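Local coordinates for protein Rho guanyl nucleotide exchange factor (Rom2), putative (Aspergillus fumigatus Af293, PDB 5O51) that probably acts as a guanine-nucleotide exchange factor for Rho-type GTPases; this chain is its CNH domain, a beta-propeller, at residues Tyr174-His184 against Val192-Leu203. Numbering follows the deposited sequence.
Sequences YYIPAESSSIH and VGCARGFEVVSL
S182 and G193 form the hydrogen-bonded pair of an antiparallel hairpin, strands 180-186 and 189-194, at the start of one four-stranded blade of the CNH beta-propeller. Strand 174-176 belongs to the preceding blade, so the contact also spans a blade-to-blade junction. The hairpin carries a classic beta bulge: S181 and S182 both face G193, whose carbonyl O accepts two backbone bonds. S182 N gives the straighter one, with an N-H...O angle of 161° and on a lone pair, whereas the S181 N bond is shorter (2.6 Å to G193 O) but more bent. In return G193 N donates to S182 O. Beyond the bulge, A195 N reaches E179 O (2.9 Å), tying the connection between the blades to the type I turn C194-G197. The R196 side chain, bent at chi3 (-38°), puts P177 O at the edge of its guanidinium, where NH1 makes a weak hydrogen bond to it; P177 centres an inverse gamma turn.

Apolar side chains meet within the hairpin and across the junction. On the face shared by S180, I183 and V192, V192 CG2 touches I183 CD1 at 3.9 Å. The other methyl, V192 CG1, lies beside a polar atom, 3.3 Å from S180 OG, a hydroxyl bonded to S137 of the preceding blade. V201 likewise serves two partners, CG2 meeting I176 CD1 (3.9 Å) and CG1 touching CD2 of Y174 (3.6 Å). The tyrosine and valine side chains run past one another in opposite directions.

With its CG anti to the carbonyl carbon (chi1 -51°), Y174 extends its ring along the end of strand 197-202. There Y174 CE2 passes 3.3 Å from S202 O. Y174 OH donates to a lone pair of L203 O, in the carbonyl plane, at 2.6 Å.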
loop_
_atom_site.group_PDB
_atom_site.type_symbol
_atom_site.label_atom_id
_atom_site.label_comp_id
_atom_site.label_asym_id
_atom_site.label_seq_id
_atom_site.Cartn_x
_atom_site.Cartn_y
_atom_site.Cartn_z
ATOM N N TYR A 174 -4.952 12.970 -15.497
ATOM C CA TYR A 174 -4.110 12.310 -16.521
ATOM C C TYR A 174 -4.831 11.105 -17.083
ATOM O O TYR A 174 -5.770 10.582 -16.469
ATOM C CB TYR A 174 -2.707 11.860 -15.995
ATOM C CG TYR A 174 -1.928 12.933 -15.272
ATOM C CD1 TYR A 174 -2.298 13.313 -13.985
ATOM C CD2 TYR A 174 -0.839 13.582 -15.863
ATOM C CE1 TYR A 174 -1.635 14.308 -13.302
ATOM C CE2 TYR A 174 -0.159 14.590 -15.188
ATOM C CZ TYR A 174 -0.565 14.947 -13.900
ATOM O OH TYR A 174 0.039 15.928 -13.145
ATOM N N TYR A 175 -4.377 10.672 -18.252
ATOM C CA TYR A 175 -4.900 9.481 -18.919
ATOM C C TYR A 175 -3.740 8.543 -19.282
ATOM O O TYR A 175 -2.647 9.005 -19.581
ATOM C CB TYR A 175 -5.689 9.867 -20.175
ATOM C CG TYR A 175 -6.070 8.642 -20.984
ATOM C CD1 TYR A 175 -7.209 7.907 -20.659
ATOM C CD2 TYR A 175 -5.245 8.169 -22.031
ATOM C CE1 TYR A 175 -7.551 6.756 -21.365
ATOM C CE2 TYR A 175 -5.573 7.009 -22.742
ATOM C CZ TYR A 175 -6.737 6.316 -22.410
ATOM O OH TYR A 175 -7.111 5.175 -23.100
ATOM N N ILE A 176 -3.978 7.230 -19.233
ATOM C CA ILE A 176 -2.930 6.210 -19.449
ATOM C C ILE A 176 -3.594 5.047 -20.185
ATOM O O ILE A 176 -4.553 4.452 -19.647
ATOM C CB ILE A 176 -2.351 5.618 -18.112
ATOM C CG1 ILE A 176 -1.673 6.684 -17.210
ATOM C CG2 ILE A 176 -1.393 4.433 -18.373
ATOM C CD1 ILE A 176 -0.253 7.032 -17.578
ATOM N N PRO A 177 -3.084 4.672 -21.376
ATOM C CA PRO A 177 -3.706 3.560 -22.118
ATOM C C PRO A 177 -3.185 2.184 -21.697
ATOM O O PRO A 177 -2.625 1.467 -22.532
ATOM C CB PRO A 177 -3.335 3.883 -23.581
ATOM C CG PRO A 177 -1.999 4.539 -23.468
ATOM C CD PRO A 177 -2.071 5.369 -22.205
ATOM N N ALA A 178 -3.376 1.838 -20.417
ATOM C CA ALA A 178 -3.106 0.486 -19.868
ATOM C C ALA A 178 -3.701 0.237 -18.452
ATOM O O ALA A 178 -3.947 1.165 -17.678
ATOM C CB ALA A 178 -1.613 0.222 -19.848
ATOM N N GLU A 179 -3.902 -1.036 -18.127
ATOM C CA GLU A 179 -4.269 -1.456 -16.765
ATOM C C GLU A 179 -3.131 -1.139 -15.753
ATOM O O GLU A 179 -1.979 -1.545 -15.985
ATOM C CB GLU A 179 -4.583 -2.962 -16.747
ATOM C CG GLU A 179 -5.243 -3.467 -15.454
ATOM C CD GLU A 179 -5.553 -4.960 -15.464
ATOM O OE1 GLU A 179 -4.744 -5.752 -16.000
ATOM O OE2 GLU A 179 -6.613 -5.346 -14.923
ATOM N N SER A 180 -3.468 -0.432 -14.658
ATOM C CA SER A 180 -2.484 -0.014 -13.622
ATOM C C SER A 180 -2.581 -0.809 -12.320
ATOM O O SER A 180 -3.658 -0.896 -11.752
ATOM C CB SER A 180 -2.649 1.450 -13.287
ATOM O OG SER A 180 -2.299 2.241 -14.385
ATOM N N SER A 181 -1.440 -1.372 -11.889
ATOM C CA SER A 181 -1.249 -2.060 -10.585
ATOM C C SER A 181 -0.990 -1.100 -9.412
ATOM O O SER A 181 -1.502 -1.321 -8.339
ATOM C CB SER A 181 -0.044 -3.008 -10.621
ATOM O OG SER A 181 -0.141 -4.002 -11.621
ATOM N N SER A 182 -0.198 -0.046 -9.607
ATOM C CA SER A 182 0.270 0.760 -8.482
ATOM C C SER A 182 0.685 2.192 -8.838
ATOM O O SER A 182 0.885 2.523 -9.985
ATOM C CB SER A 182 1.467 0.057 -7.890
ATOM O OG SER A 182 2.538 -0.018 -8.809
ATOM N N ILE A 183 0.890 3.013 -7.829
ATOM C CA ILE A 183 1.377 4.370 -8.044
ATOM C C ILE A 183 2.340 4.897 -6.962
ATOM O O ILE A 183 2.149 4.698 -5.794
ATOM C CB ILE A 183 0.166 5.325 -8.284
ATOM C CG1 ILE A 183 0.590 6.557 -9.055
ATOM C CG2 ILE A 183 -0.519 5.708 -6.971
ATOM C CD1 ILE A 183 -0.584 7.294 -9.656
ATOM N N HIS A 184 3.375 5.603 -7.374
ATOM C CA HIS A 184 4.466 6.047 -6.493
ATOM C C HIS A 184 4.826 7.499 -6.786
ATOM O O HIS A 184 4.816 7.937 -7.944
ATOM C CB HIS A 184 5.712 5.133 -6.676
ATOM C CG HIS A 184 5.400 3.681 -6.470
ATOM N ND1 HIS A 184 5.465 3.081 -5.234
ATOM C CD2 HIS A 184 4.889 2.755 -7.313
ATOM C CE1 HIS A 184 5.046 1.839 -5.334
ATOM N NE2 HIS A 184 4.682 1.617 -6.584
ATOM N N VAL A 192 3.841 5.207 -12.413
ATOM C CA VAL A 192 2.690 4.337 -12.450
ATOM C C VAL A 192 3.147 2.951 -12.853
ATOM O O VAL A 192 3.860 2.791 -13.851
ATOM C CB VAL A 192 1.609 4.820 -13.454
ATOM C CG1 VAL A 192 0.499 3.758 -13.633
ATOM C CG2 VAL A 192 1.009 6.147 -13.000
ATOM N N GLY A 193 2.678 1.958 -12.080
ATOM C CA GLY A 193 2.937 0.540 -12.336
ATOM C C GLY A 193 1.771 0.052 -13.169
ATOM O O GLY A 193 0.661 -0.001 -12.681
ATOM N N CYS A 194 2.008 -0.203 -14.451
ATOM C CA CYS A 194 0.945 -0.526 -15.398
ATOM C C CYS A 194 1.441 -1.743 -16.130
ATOM O O CYS A 194 2.594 -2.088 -15.996
ATOM C CB CYS A 194 0.703 0.665 -16.356
ATOM S SG CYS A 194 1.939 0.767 -17.680
ATOM N N ALA A 195 0.607 -2.378 -16.933
ATOM C CA ALA A 195 0.987 -3.663 -17.572
ATOM C C ALA A 195 2.243 -3.670 -18.475
ATOM O O ALA A 195 2.792 -4.722 -18.765
ATOM C CB ALA A 195 -0.213 -4.165 -18.343
ATOM N N ARG A 196 2.673 -2.516 -18.965
ATOM C CA ARG A 196 3.863 -2.437 -19.835
ATOM C C ARG A 196 5.138 -2.142 -19.054
ATOM O O ARG A 196 6.261 -2.260 -19.595
ATOM C CB ARG A 196 3.676 -1.345 -20.892
ATOM C CG ARG A 196 2.765 -1.737 -22.062
ATOM C CD ARG A 196 2.820 -0.689 -23.171
ATOM N NE ARG A 196 2.907 0.681 -22.624
ATOM C CZ ARG A 196 1.909 1.570 -22.512
ATOM N NH1 ARG A 196 0.665 1.311 -22.923
ATOM N NH2 ARG A 196 2.172 2.770 -21.986
ATOM N N GLY A 197 4.959 -1.724 -17.803
ATOM C CA GLY A 197 6.046 -1.456 -16.869
ATOM C C GLY A 197 5.776 -0.215 -16.037
ATOM O O GLY A 197 4.686 0.402 -16.049
ATOM N N PHE A 198 6.798 0.178 -15.320
ATOM C CA PHE A 198 6.806 1.464 -14.669
ATOM C C PHE A 198 6.904 2.627 -15.704
ATOM O O PHE A 198 7.895 2.725 -16.424
ATOM C CB PHE A 198 7.981 1.474 -13.693
ATOM C CG PHE A 198 7.750 0.682 -12.396
ATOM C CD1 PHE A 198 6.709 1.011 -11.523
ATOM C CD2 PHE A 198 8.637 -0.337 -12.015
ATOM C CE1 PHE A 198 6.556 0.314 -10.333
ATOM C CE2 PHE A 198 8.498 -1.024 -10.801
ATOM C CZ PHE A 198 7.452 -0.694 -9.968
ATOM N N GLU A 199 5.890 3.486 -15.779
ATOM C CA GLU A 199 5.911 4.633 -16.694
ATOM C C GLU A 199 5.849 5.934 -15.887
ATOM O O GLU A 199 4.932 6.172 -15.100
ATOM C CB GLU A 199 4.763 4.580 -17.729
ATOM C CG GLU A 199 4.594 3.246 -18.489
ATOM C CD GLU A 199 5.546 3.005 -19.672
ATOM O OE1 GLU A 199 6.050 3.977 -20.282
ATOM O OE2 GLU A 199 5.767 1.814 -20.021
ATOM N N VAL A 200 6.842 6.780 -16.112
ATOM C CA VAL A 200 7.009 8.028 -15.371
ATOM C C VAL A 200 6.208 9.144 -16.046
ATOM O O VAL A 200 6.239 9.273 -17.260
ATOM C CB VAL A 200 8.496 8.367 -15.297
ATOM C CG1 VAL A 200 8.751 9.607 -14.455
ATOM C CG2 VAL A 200 9.257 7.174 -14.740
ATOM N N VAL A 201 5.482 9.931 -15.250
ATOM C CA VAL A 201 4.477 10.902 -15.729
ATOM C C VAL A 201 4.674 12.214 -14.996
ATOM O O VAL A 201 4.771 12.252 -13.772
ATOM C CB VAL A 201 3.040 10.375 -15.527
ATOM C CG1 VAL A 201 2.001 11.495 -15.409
ATOM C CG2 VAL A 201 2.685 9.452 -16.681
ATOM N N SER A 202 4.709 13.295 -15.757
ATOM C CA SER A 202 5.150 14.575 -15.239
ATOM C C SER A 202 3.999 15.318 -14.578
ATOM O O SER A 202 2.963 15.511 -15.207
ATOM C CB SER A 202 5.689 15.372 -16.421
ATOM O OG SER A 202 6.309 16.584 -16.040
ATOM N N LEU A 203 4.172 15.749 -13.327
ATOM C CA LEU A 203 3.100 16.489 -12.606
ATOM C C LEU A 203 2.699 17.832 -13.296
ATOM O O LEU A 203 1.603 17.908 -13.865
ATOM C CB LEU A 203 3.407 16.652 -11.096
ATOM C CG LEU A 203 3.046 15.447 -10.182
ATOM C CD1 LEU A 203 3.778 15.411 -8.841
ATOM C CD2 LEU A 203 1.554 15.424 -9.929
#